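Local coordinates for protein C alpha-dehydrogenase (PDB 4YAG) that binds NADH and, as the short-chain dehydrogenase LigL of the lignin beta-aryl ether cleavage pathway, probably oxidises the C alpha alcohol of its substrates, at residues A[37-40]-A[41-45]; A[193-196]-A[197-200]; A[253-256]-A[257-260]. All coordinates share one frame; numbering follows the deposited sequence.

Contact 1: A[37-40]-A[41-45]; sequences IRQD and HLDEA. With NAI (1,4-dihydronicotinamide adenine dinucleotide), chain C.
Asp-40 OD1 is held from two directions: Arg-38 NE donates to it at 2.8 Å, and His-41 N adds a weak bond at 3.0 Å. The group sits at the start of helix 39-51 in the beta-alpha-beta unit 31-36, 39-51, 58-62 of the Rossmann fold, just beyond the strand whose last residue, Asp-36, is hydrogen-bonded to NADH. Arg-38, at the N-cap position, grips the carboxylate side-on in a two-nitrogen salt bridge, since its NH2 also reaches Asp-40 OD2 at 2.9 Å, nearly straight and in the guanidinium plane; OD1 is tilted from that plane. Both carboxylate oxygens use their syn lone pairs. Asp-40 CG lies between the backbone N and the carbonyl carbon (chi1 57°), a setting that turns the carboxylate back over the helix start to meet the arginine.

The bends of Arg-38 at chi2 and chi3 bring its guanidinium to the NE2 corner of His-41. This NE2 lies 3.1 Å above one guanidinium face, toward its rim, and the two planes are 42° apart, an oblique approach whose angle is too poor for a hydrogen bond. Nearer the backbone, Arg-38 CB makes a CH-pi contact, 3.9 Å from the centroid of the His-41 ring. The imidazole thus has a wall on one face while both nitrogens work: ND1 donates to the ribose hydroxyl O3B of the dinucleotide at 2.8 Å, and NE2 is probably hydrogen-bonded to Glu-197. Helix bonds such as Leu-42 N to Arg-38 O fix the spacing underneath. One turn on, Gln-39 NE2 donates to Asp-43 OD1 at 2.9 Å, meeting it from above the carboxylate plane, while the same OD1 also pairs with Arg-46.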
loop_
_atom_site.group_PDB
_atom_site.type_symbol
_atom_site.label_atom_id
_atom_site.label_comp_id
_atom_site.label_asym_id
_atom_site.label_seq_id
_atom_site.Cartn_x
_atom_site.Cartn_y
_atom_site.Cartn_z
ATOM N N ILE A 37 8.968 -0.776 20.366
ATOM C CA ILE A 37 8.333 0.352 21.015
ATOM C C ILE A 37 7.978 0.045 22.483
ATOM O O ILE A 37 7.697 0.951 23.261
ATOM C CB ILE A 37 7.065 0.793 20.203
ATOM C CG1 ILE A 37 6.687 2.241 20.518
ATOM C CG2 ILE A 37 5.904 -0.142 20.461
ATOM C CD1 ILE A 37 5.604 2.767 19.591
ATOM N N ARG A 38 8.007 -1.233 22.861
ATOM C CA ARG A 38 7.614 -1.664 24.198
ATOM C C ARG A 38 8.829 -1.941 25.077
ATOM O O ARG A 38 9.539 -2.923 24.859
ATOM C CB ARG A 38 6.750 -2.920 24.101
ATOM C CG ARG A 38 5.328 -2.652 23.582
ATOM C CD ARG A 38 4.390 -2.139 24.652
ATOM N NE ARG A 38 4.205 -3.104 25.740
ATOM C CZ ARG A 38 3.339 -4.114 25.703
ATOM N NH1 ARG A 38 2.567 -4.303 24.631
ATOM N NH2 ARG A 38 3.262 -4.952 26.726
ATOM N N GLN A 39 9.059 -1.079 26.058
ATOM C CA GLN A 39 10.194 -1.250 26.954
ATOM C C GLN A 39 10.090 -2.555 27.721
ATOM O O GLN A 39 11.113 -3.212 27.952
ATOM C CB GLN A 39 10.315 -0.090 27.939
ATOM C CG GLN A 39 11.623 -0.145 28.752
ATOM C CD GLN A 39 12.858 -0.058 27.877
ATOM O OE1 GLN A 39 13.089 0.943 27.197
ATOM N NE2 GLN A 39 13.677 -1.111 27.899
ATOM N N ASP A 40 8.880 -2.945 28.104
ATOM C CA ASP A 40 8.724 -4.185 28.866
ATOM C C ASP A 40 9.076 -5.423 28.027
ATOM O O ASP A 40 9.695 -6.368 28.541
ATOM C CB ASP A 40 7.342 -4.302 29.527
ATOM C CG ASP A 40 6.187 -4.209 28.547
ATOM O OD1 ASP A 40 6.362 -3.717 27.418
ATOM O OD2 ASP A 40 5.070 -4.617 28.926
ATOM N N HIS A 41 8.718 -5.402 26.744
ATOM C CA HIS A 41 9.131 -6.465 25.838
ATOM C C HIS A 41 10.659 -6.503 25.726
ATOM O O HIS A 41 11.259 -7.578 25.777
ATOM C CB HIS A 41 8.502 -6.308 24.439
ATOM C CG HIS A 41 7.032 -6.549 24.413
ATOM N ND1 HIS A 41 6.297 -6.525 23.228
ATOM C CD2 HIS A 41 6.130 -6.834 25.373
ATOM C CE1 HIS A 41 5.054 -6.791 23.474
ATOM N NE2 HIS A 41 4.898 -6.970 24.786
ATOM N N LEU A 42 11.289 -5.343 25.556
ATOM C CA LEU A 42 12.752 -5.287 25.441
ATOM C C LEU A 42 13.405 -5.842 26.702
ATOM O O LEU A 42 14.403 -6.571 26.609
ATOM C CB LEU A 42 13.246 -3.861 25.203
ATOM C CG LEU A 42 12.898 -3.277 23.830
ATOM C CD1 LEU A 42 13.173 -1.791 23.776
ATOM C CD2 LEU A 42 13.660 -3.962 22.725
ATOM N N ASP A 43 12.875 -5.494 27.869
ATOM C CA ASP A 43 13.459 -5.969 29.123
ATOM C C ASP A 43 13.352 -7.495 29.244
ATOM O O ASP A 43 14.289 -8.172 29.704
ATOM C CB ASP A 43 12.791 -5.303 30.323
ATOM C CG ASP A 43 13.093 -3.814 30.425
ATOM O OD1 ASP A 43 14.049 -3.330 29.774
ATOM O OD2 ASP A 43 12.365 -3.135 31.181
ATOM N N GLU A 44 12.217 -8.038 28.822
ATOM C CA GLU A 44 11.997 -9.479 28.859
ATOM C C GLU A 44 12.942 -10.193 27.908
ATOM O O GLU A 44 13.447 -11.263 28.247
ATOM C CB GLU A 44 10.553 -9.809 28.474
ATOM C CG GLU A 44 9.535 -9.401 29.515
ATOM C CD GLU A 44 8.124 -9.349 28.967
ATOM O OE1 GLU A 44 7.918 -9.696 27.783
ATOM O OE2 GLU A 44 7.222 -8.937 29.719
ATOM N N ALA A 45 13.142 -9.629 26.720
ATOM C CA ALA A 45 14.055 -10.217 25.750
ATOM C C ALA A 45 15.479 -10.179 26.290
ATOM O O ALA A 45 16.236 -11.130 26.124
ATOM C CB ALA A 45 13.971 -9.478 24.436
HETATM P PA NAI C . 4.011 -9.138 18.429
HETATM O O1A NAI C . 3.143 -8.021 18.936
HETATM O O2A NAI C . 4.225 -10.317 19.356
HETATM O O5B NAI C . 5.417 -8.581 17.997
HETATM C C5B NAI C . 5.506 -7.329 17.382
HETATM C C4B NAI C . 6.424 -6.476 18.164
HETATM O O4B NAI C . 6.545 -5.255 17.364
HETATM C C3B NAI C . 5.987 -6.104 19.512
HETATM O O3B NAI C . 6.995 -6.376 20.508
HETATM C C2B NAI C . 5.654 -4.697 19.417
HETATM O O2B NAI C . 5.837 -3.971 20.641
HETATM C C1B NAI C . 6.471 -4.188 18.316
HETATM N N9A NAI C . 5.950 -2.994 17.705
HETATM C C8A NAI C . 4.640 -2.692 17.394
HETATM N N7A NAI C . 4.559 -1.455 16.885
HETATM C C5A NAI C . 5.819 -0.916 16.835
HETATM C C6A NAI C . 6.376 0.296 16.423
HETATM N N6A NAI C . 5.541 1.329 15.975
HETATM N N1A NAI C . 7.716 0.496 16.515
HETATM C C2A NAI C . 8.517 -0.478 17.007
HETATM N N3A NAI C . 8.034 -1.660 17.421
HETATM C C4A NAI C . 6.705 -1.900 17.353
HETATM O O3 NAI C . 3.263 -9.627 17.119
HETATM P PN NAI C . 3.782 -10.487 15.858
HETATM O O1N NAI C . 5.088 -11.219 16.140
HETATM O O2N NAI C . 2.627 -11.396 15.519
HETATM O O5D NAI C . 4.000 -9.372 14.721
HETATM C C5D NAI C . 5.149 -9.369 13.869
HETATM C C4D NAI C . 4.728 -9.151 12.461
HETATM O O4D NAI C . 4.065 -10.379 11.984
HETATM C C3D NAI C . 3.769 -8.059 12.270
HETATM O O3D NAI C . 4.185 -7.260 11.144
HETATM C C2D NAI C . 2.487 -8.704 11.998
HETATM O O2D NAI C . 1.643 -7.865 11.200
HETATM C C1D NAI C . 2.851 -9.914 11.282
HETATM N N1N NAI C . 1.961 -11.014 11.235
HETATM C C2N NAI C . 1.636 -11.779 12.329
HETATM C C3N NAI C . 0.781 -12.859 12.182
HETATM C C7N NAI C . 0.414 -13.707 13.351
HETATM O O7N NAI C . -0.465 -14.592 13.277
HETATM N N7N NAI C . 1.188 -13.527 14.577
HETATM C C4N NAI C . 0.245 -13.197 10.951
HETATM C C5N NAI C . 0.625 -12.452 9.851
HETATM C C6N NAI C . 1.478 -11.387 9.992
HETATM O O HOH W 1 5.058 -7.506 28.947
#

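Contact 2: A[193-196]-A[197-200]; sequences SRIH and ESGQ. With NAI (1,4-dihydronicotinamide adenine dinucleotide), chain C.
This is a local turn contact, in which Arg-194 and Glu-197 meet as the loop after strand 181-187 winds through a 3-10 turn into the short, weakly bonded helix 198-201. The two side chains run alongside each other in the same direction, and the nearest approach is carbon to oxygen: Arg-194 CD lies 3.7 Å from Glu-197 OE2. Arg-194 NE and Glu-197 OE1 stay 4.7 Å apart, for each end has its salt bridge elsewhere, Arg-194 NH1 with Glu-44 and Glu-197 OE1 with Arg-38. A water takes a weak bond from Arg-194 NH1 while donating to Glu-197 OE2. Beneath them Glu-197 N donates to Arg-194 O at 2.8 Å from above the carbonyl plane.

Ser-193 opens an ST turn by accepting from Ile-195 N, and its OG donates to the pyrophosphate oxygen O2N at 2.7 Å; Arg-194 N holds O2A of the other phosphate. In this Rossmann fold the loop thereby holds the pyrophosphate of NADH. Ile-195 O accepts twice from Ser-198, its OG lying in the carbonyl plane at 2.7 Å and its N coming from above.

Glu-197 CG also lies over one face of the His-196 ring, a CH-pi contact at 4.3 Å from the centroid. Replacing Glu-197 with an alanine would probably cost Arg-38 NH1 and His-41 NE2 their shared acceptor, OE1. A further water lies between Glu-197 OE2 and His-196 NE2.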
loop_
_atom_site.group_PDB
_atom_site.type_symbol
_atom_site.label_atom_id
_atom_site.label_comp_id
_atom_site.label_asym_id
_atom_site.label_seq_id
_atom_site.Cartn_x
_atom_site.Cartn_y
_atom_site.Cartn_z
ATOM N N SER A 193 1.969 -15.201 19.201
ATOM C CA SER A 193 2.623 -13.920 19.408
ATOM C C SER A 193 1.822 -13.076 20.380
ATOM O O SER A 193 0.857 -13.555 20.973
ATOM C CB SER A 193 2.793 -13.174 18.092
ATOM O OG SER A 193 1.576 -12.535 17.707
ATOM N N ARG A 194 2.210 -11.813 20.520
ATOM C CA ARG A 194 1.495 -10.897 21.395
ATOM C C ARG A 194 0.842 -9.750 20.622
ATOM O O ARG A 194 0.610 -8.675 21.181
ATOM C CB ARG A 194 2.431 -10.369 22.484
ATOM C CG ARG A 194 2.776 -11.453 23.479
ATOM C CD ARG A 194 3.574 -10.947 24.678
ATOM N NE ARG A 194 4.976 -10.746 24.331
ATOM C CZ ARG A 194 5.916 -10.426 25.222
ATOM N NH1 ARG A 194 5.574 -10.234 26.486
ATOM N NH2 ARG A 194 7.178 -10.269 24.847
ATOM N N ILE A 195 0.517 -9.992 19.351
ATOM C CA ILE A 195 -0.051 -8.957 18.502
ATOM C C ILE A 195 -1.426 -8.519 19.017
ATOM O O ILE A 195 -1.917 -7.439 18.677
ATOM C CB ILE A 195 -0.076 -9.372 17.018
ATOM C CG1 ILE A 195 -0.354 -8.140 16.158
ATOM C CG2 ILE A 195 -1.087 -10.492 16.769
ATOM C CD1 ILE A 195 0.285 -8.181 14.805
ATOM N N HIS A 196 -2.028 -9.334 19.872
ATOM C CA HIS A 196 -3.286 -8.949 20.493
ATOM C C HIS A 196 -3.119 -7.781 21.466
ATOM O O HIS A 196 -4.110 -7.210 21.927
ATOM C CB HIS A 196 -3.921 -10.136 21.207
ATOM C CG HIS A 196 -3.070 -10.715 22.285
ATOM N ND1 HIS A 196 -2.019 -11.567 22.026
ATOM C CD2 HIS A 196 -3.123 -10.577 23.631
ATOM C CE1 HIS A 196 -1.450 -11.918 23.166
ATOM N NE2 HIS A 196 -2.100 -11.332 24.155
ATOM N N GLU A 197 -1.876 -7.413 21.764
ATOM C CA GLU A 197 -1.614 -6.243 22.602
ATOM C C GLU A 197 -1.462 -4.982 21.742
ATOM O O GLU A 197 -0.970 -3.971 22.219
ATOM C CB GLU A 197 -0.337 -6.436 23.450
ATOM C CG GLU A 197 -0.333 -7.657 24.337
ATOM C CD GLU A 197 0.963 -7.833 25.137
ATOM O OE1 GLU A 197 1.977 -7.174 24.819
ATOM O OE2 GLU A 197 0.965 -8.652 26.071
ATOM N N SER A 198 -1.893 -5.032 20.478
ATOM C CA SER A 198 -1.730 -3.906 19.556
ATOM C C SER A 198 -2.241 -2.571 20.088
ATOM O O SER A 198 -1.639 -1.527 19.842
ATOM C CB SER A 198 -2.403 -4.209 18.216
ATOM O OG SER A 198 -1.605 -5.072 17.427
ATOM N N GLY A 199 -3.336 -2.587 20.829
ATOM C CA GLY A 199 -3.855 -1.362 21.409
ATOM C C GLY A 199 -2.833 -0.650 22.282
ATOM O O GLY A 199 -2.712 0.577 22.230
ATOM N N GLN A 200 -2.105 -1.415 23.085
ATOM C CA GLN A 200 -1.023 -0.875 23.918
ATOM C C GLN A 200 0.132 -0.324 23.085
ATOM O O GLN A 200 0.925 0.493 23.564
ATOM C CB GLN A 200 -0.394 -1.966 24.787
ATOM C CG GLN A 200 -1.176 -2.491 25.929
ATOM C CD GLN A 200 -0.272 -3.341 26.812
ATOM O OE1 GLN A 200 0.652 -2.830 27.455
ATOM N NE2 GLN A 200 -0.493 -4.642 26.800
HETATM P PA NAI C . 4.011 -9.138 18.429
HETATM O O1A NAI C . 3.143 -8.021 18.936
HETATM O O2A NAI C . 4.225 -10.317 19.356
HETATM O O5B NAI C . 5.417 -8.581 17.997
HETATM C C5B NAI C . 5.506 -7.329 17.382
HETATM C C4B NAI C . 6.424 -6.476 18.164
HETATM O O4B NAI C . 6.545 -5.255 17.364
HETATM C C3B NAI C . 5.987 -6.104 19.512
HETATM O O3B NAI C . 6.995 -6.376 20.508
HETATM C C2B NAI C . 5.654 -4.697 19.417
HETATM O O2B NAI C . 5.837 -3.971 20.641
HETATM C C1B NAI C . 6.471 -4.188 18.316
HETATM N N9A NAI C . 5.950 -2.994 17.705
HETATM C C8A NAI C . 4.640 -2.692 17.394
HETATM N N7A NAI C . 4.559 -1.455 16.885
HETATM C C5A NAI C . 5.819 -0.916 16.835
HETATM C C6A NAI C . 6.376 0.296 16.423
HETATM N N6A NAI C . 5.541 1.329 15.975
HETATM N N1A NAI C . 7.716 0.496 16.515
HETATM C C2A NAI C . 8.517 -0.478 17.007
HETATM N N3A NAI C . 8.034 -1.660 17.421
HETATM C C4A NAI C . 6.705 -1.900 17.353
HETATM O O3 NAI C . 3.263 -9.627 17.119
HETATM P PN NAI C . 3.782 -10.487 15.858
HETATM O O1N NAI C . 5.088 -11.219 16.140
HETATM O O2N NAI C . 2.627 -11.396 15.519
HETATM O O5D NAI C . 4.000 -9.372 14.721
HETATM C C5D NAI C . 5.149 -9.369 13.869
HETATM C C4D NAI C . 4.728 -9.151 12.461
HETATM O O4D NAI C . 4.065 -10.379 11.984
HETATM C C3D NAI C . 3.769 -8.059 12.270
HETATM O O3D NAI C . 4.185 -7.260 11.144
HETATM C C2D NAI C . 2.487 -8.704 11.998
HETATM O O2D NAI C . 1.643 -7.865 11.200
HETATM C C1D NAI C . 2.851 -9.914 11.282
HETATM N N1N NAI C . 1.961 -11.014 11.235
HETATM C C2N NAI C . 1.636 -11.779 12.329
HETATM C C3N NAI C . 0.781 -12.859 12.182
HETATM C C7N NAI C . 0.414 -13.707 13.351
HETATM O O7N NAI C . -0.465 -14.592 13.277
HETATM N N7N NAI C . 1.188 -13.527 14.577
HETATM C C4N NAI C . 0.245 -13.197 10.951
HETATM C C5N NAI C . 0.625 -12.452 9.851
HETATM C C6N NAI C . 1.478 -11.387 9.992
HETATM O O HOH W 2 3.351 -8.762 27.337
HETATM O O HOH W 3 -5.189 -4.789 21.847
HETATM O O HOH W 4 -1.298 -9.970 26.829
#

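Contact 3: A[253-256]-A[257-260]; sequences GNWR and ETCE
Trp-255 and Thr-258 lie side by side and point the same way, so that Thr-258 OG1 comes to the edge of the indole, near its plane, 3.6 Å from Trp-255 CD1. The hydroxyl stands between the backbone N and the carbonyl carbon of its own residue (chi1 47°), which turns it back to the start of the helix. There it is 3.2 Å from Trp-255 O, but this bond remains uncertain, since the same proton may go to Thr-149 OG1. Trp-255 O is firmly engaged by Cys-259 N at 3.0 Å, as expected where the N-cap residue opens helix 256-268. A type I beta turn, Gly-253 to Arg-256, delivers the chain to this point after strand 248-250, outermost in this chain's Rossmann sheet.

On another side of the helix, Arg-256 and Glu-257 cross at a slant, their guanidinium and carboxylate planes 60° apart. Carbon meets oxygen here: Arg-256 CD is 3.8 Å from Glu-257 OE2. Glu-257 OE1 instead receives a bond from a water that also links Asn-254 O and Thr-258 N. In the second subunit, Pro-271 packs on Arg-256 and Leu-267 on Glu-260. Arg-256 NH1 donates in its guanidinium plane to a water, 3.0 Å away, which passes a bond on to Glu-260 OE2. Attraction between these opposite charges is therefore probably relayed and screened by solvent.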
loop_
_atom_site.group_PDB
_atom_site.type_symbol
_atom_site.label_atom_id
_atom_site.label_comp_id
_atom_site.label_asym_id
_atom_site.label_seq_id
_atom_site.Cartn_x
_atom_site.Cartn_y
_atom_site.Cartn_z
ATOM N N GLY A 253 -0.058 -23.223 4.279
ATOM C CA GLY A 253 -0.674 -23.482 2.989
ATOM C C GLY A 253 -2.189 -23.424 2.947
ATOM O O GLY A 253 -2.792 -23.696 1.901
ATOM N N ASN A 254 -2.813 -23.047 4.062
ATOM C CA ASN A 254 -4.262 -23.114 4.204
ATOM C C ASN A 254 -5.038 -22.191 3.262
ATOM O O ASN A 254 -6.244 -22.369 3.072
ATOM C CB ASN A 254 -4.639 -22.778 5.655
ATOM C CG ASN A 254 -3.902 -23.640 6.665
ATOM O OD1 ASN A 254 -2.679 -23.548 6.814
ATOM N ND2 ASN A 254 -4.643 -24.487 7.369
ATOM N N TRP A 255 -4.352 -21.200 2.688
ATOM C CA TRP A 255 -4.991 -20.196 1.857
ATOM C C TRP A 255 -4.573 -20.366 0.397
ATOM O O TRP A 255 -4.759 -19.477 -0.417
ATOM C CB TRP A 255 -4.697 -18.777 2.393
ATOM C CG TRP A 255 -5.427 -18.578 3.704
ATOM C CD1 TRP A 255 -6.707 -18.129 3.869
ATOM C CD2 TRP A 255 -4.938 -18.894 5.016
ATOM N NE1 TRP A 255 -7.036 -18.125 5.203
ATOM C CE2 TRP A 255 -5.971 -18.598 5.927
ATOM C CE3 TRP A 255 -3.726 -19.391 5.505
ATOM C CZ2 TRP A 255 -5.831 -18.781 7.304
ATOM C CZ3 TRP A 255 -3.584 -19.574 6.878
ATOM C CH2 TRP A 255 -4.633 -19.267 7.759
ATOM N N ARG A 256 -4.032 -21.532 0.065
ATOM C CA ARG A 256 -3.682 -21.814 -1.318
ATOM C C ARG A 256 -4.901 -21.675 -2.230
ATOM O O ARG A 256 -4.830 -20.996 -3.250
ATOM C CB ARG A 256 -3.104 -23.223 -1.456
ATOM C CG ARG A 256 -2.773 -23.613 -2.887
ATOM C CD ARG A 256 -2.191 -25.004 -2.930
ATOM N NE ARG A 256 -0.971 -25.088 -2.132
ATOM C CZ ARG A 256 0.243 -24.792 -2.588
ATOM N NH1 ARG A 256 0.411 -24.398 -3.839
ATOM N NH2 ARG A 256 1.295 -24.901 -1.796
ATOM N N GLU A 257 -6.017 -22.324 -1.892
ATOM C CA GLU A 257 -7.164 -22.334 -2.782
ATOM C C GLU A 257 -7.866 -20.985 -2.869
ATOM O O GLU A 257 -8.376 -20.597 -3.928
ATOM C CB GLU A 257 -8.169 -23.423 -2.362
ATOM C CG GLU A 257 -7.641 -24.845 -2.541
ATOM C CD GLU A 257 -6.551 -25.210 -1.553
ATOM O OE1 GLU A 257 -6.524 -24.636 -0.431
ATOM O OE2 GLU A 257 -5.715 -26.077 -1.905
ATOM N N THR A 258 -7.922 -20.245 -1.761
ATOM C CA THR A 258 -8.551 -18.938 -1.794
ATOM C C THR A 258 -7.689 -17.962 -2.593
ATOM O O THR A 258 -8.212 -17.092 -3.274
ATOM C CB THR A 258 -8.827 -18.359 -0.383
ATOM O OG1 THR A 258 -7.665 -18.507 0.426
ATOM C CG2 THR A 258 -9.997 -19.094 0.273
ATOM N N CYS A 259 -6.371 -18.105 -2.517
ATOM C CA CYS A 259 -5.512 -17.277 -3.349
ATOM C C CYS A 259 -5.681 -17.661 -4.813
ATOM O O CYS A 259 -5.778 -16.788 -5.678
ATOM C CB CYS A 259 -4.043 -17.430 -2.960
ATOM S SG CYS A 259 -3.585 -16.595 -1.394
ATOM N N GLU A 260 -5.707 -18.960 -5.109
ATOM C CA GLU A 260 -5.895 -19.402 -6.500
ATOM C C GLU A 260 -7.148 -18.797 -7.094
ATOM O O GLU A 260 -7.164 -18.381 -8.259
ATOM C CB GLU A 260 -5.982 -20.929 -6.589
ATOM C CG GLU A 260 -4.649 -21.589 -6.350
ATOM C CD GLU A 260 -4.690 -23.096 -6.462
ATOM O OE1 GLU A 260 -5.653 -23.711 -5.957
ATOM O OE2 GLU A 260 -3.747 -23.663 -7.057
HETATM O O HOH W 5 -7.917 -22.049 0.750
HETATM O O HOH W 6 -1.516 -24.354 -6.080
#

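Contacts 1 and 2 form one cofactor-binding surface, their centres about 13 Å apart although far apart in sequence. They join directly: Glu-44 OE1 makes a salt bridge to Arg-194 NH1 at 2.7 Å, and His-41 CD2 packs 3.6 Å from Arg-194 CZ. On NADH they divide the work, contact 1 meeting the adenosine end and contact 2 the pyrophosphate. Contact 3 stands apart, its centre about 35 Å from that of contact 1, across the centre of the chain, and about 26 Å from that of contact 2. It belongs to the subunit interface, yet the side chain of Trp-255 comes within about 8 Å of the dinucleotide.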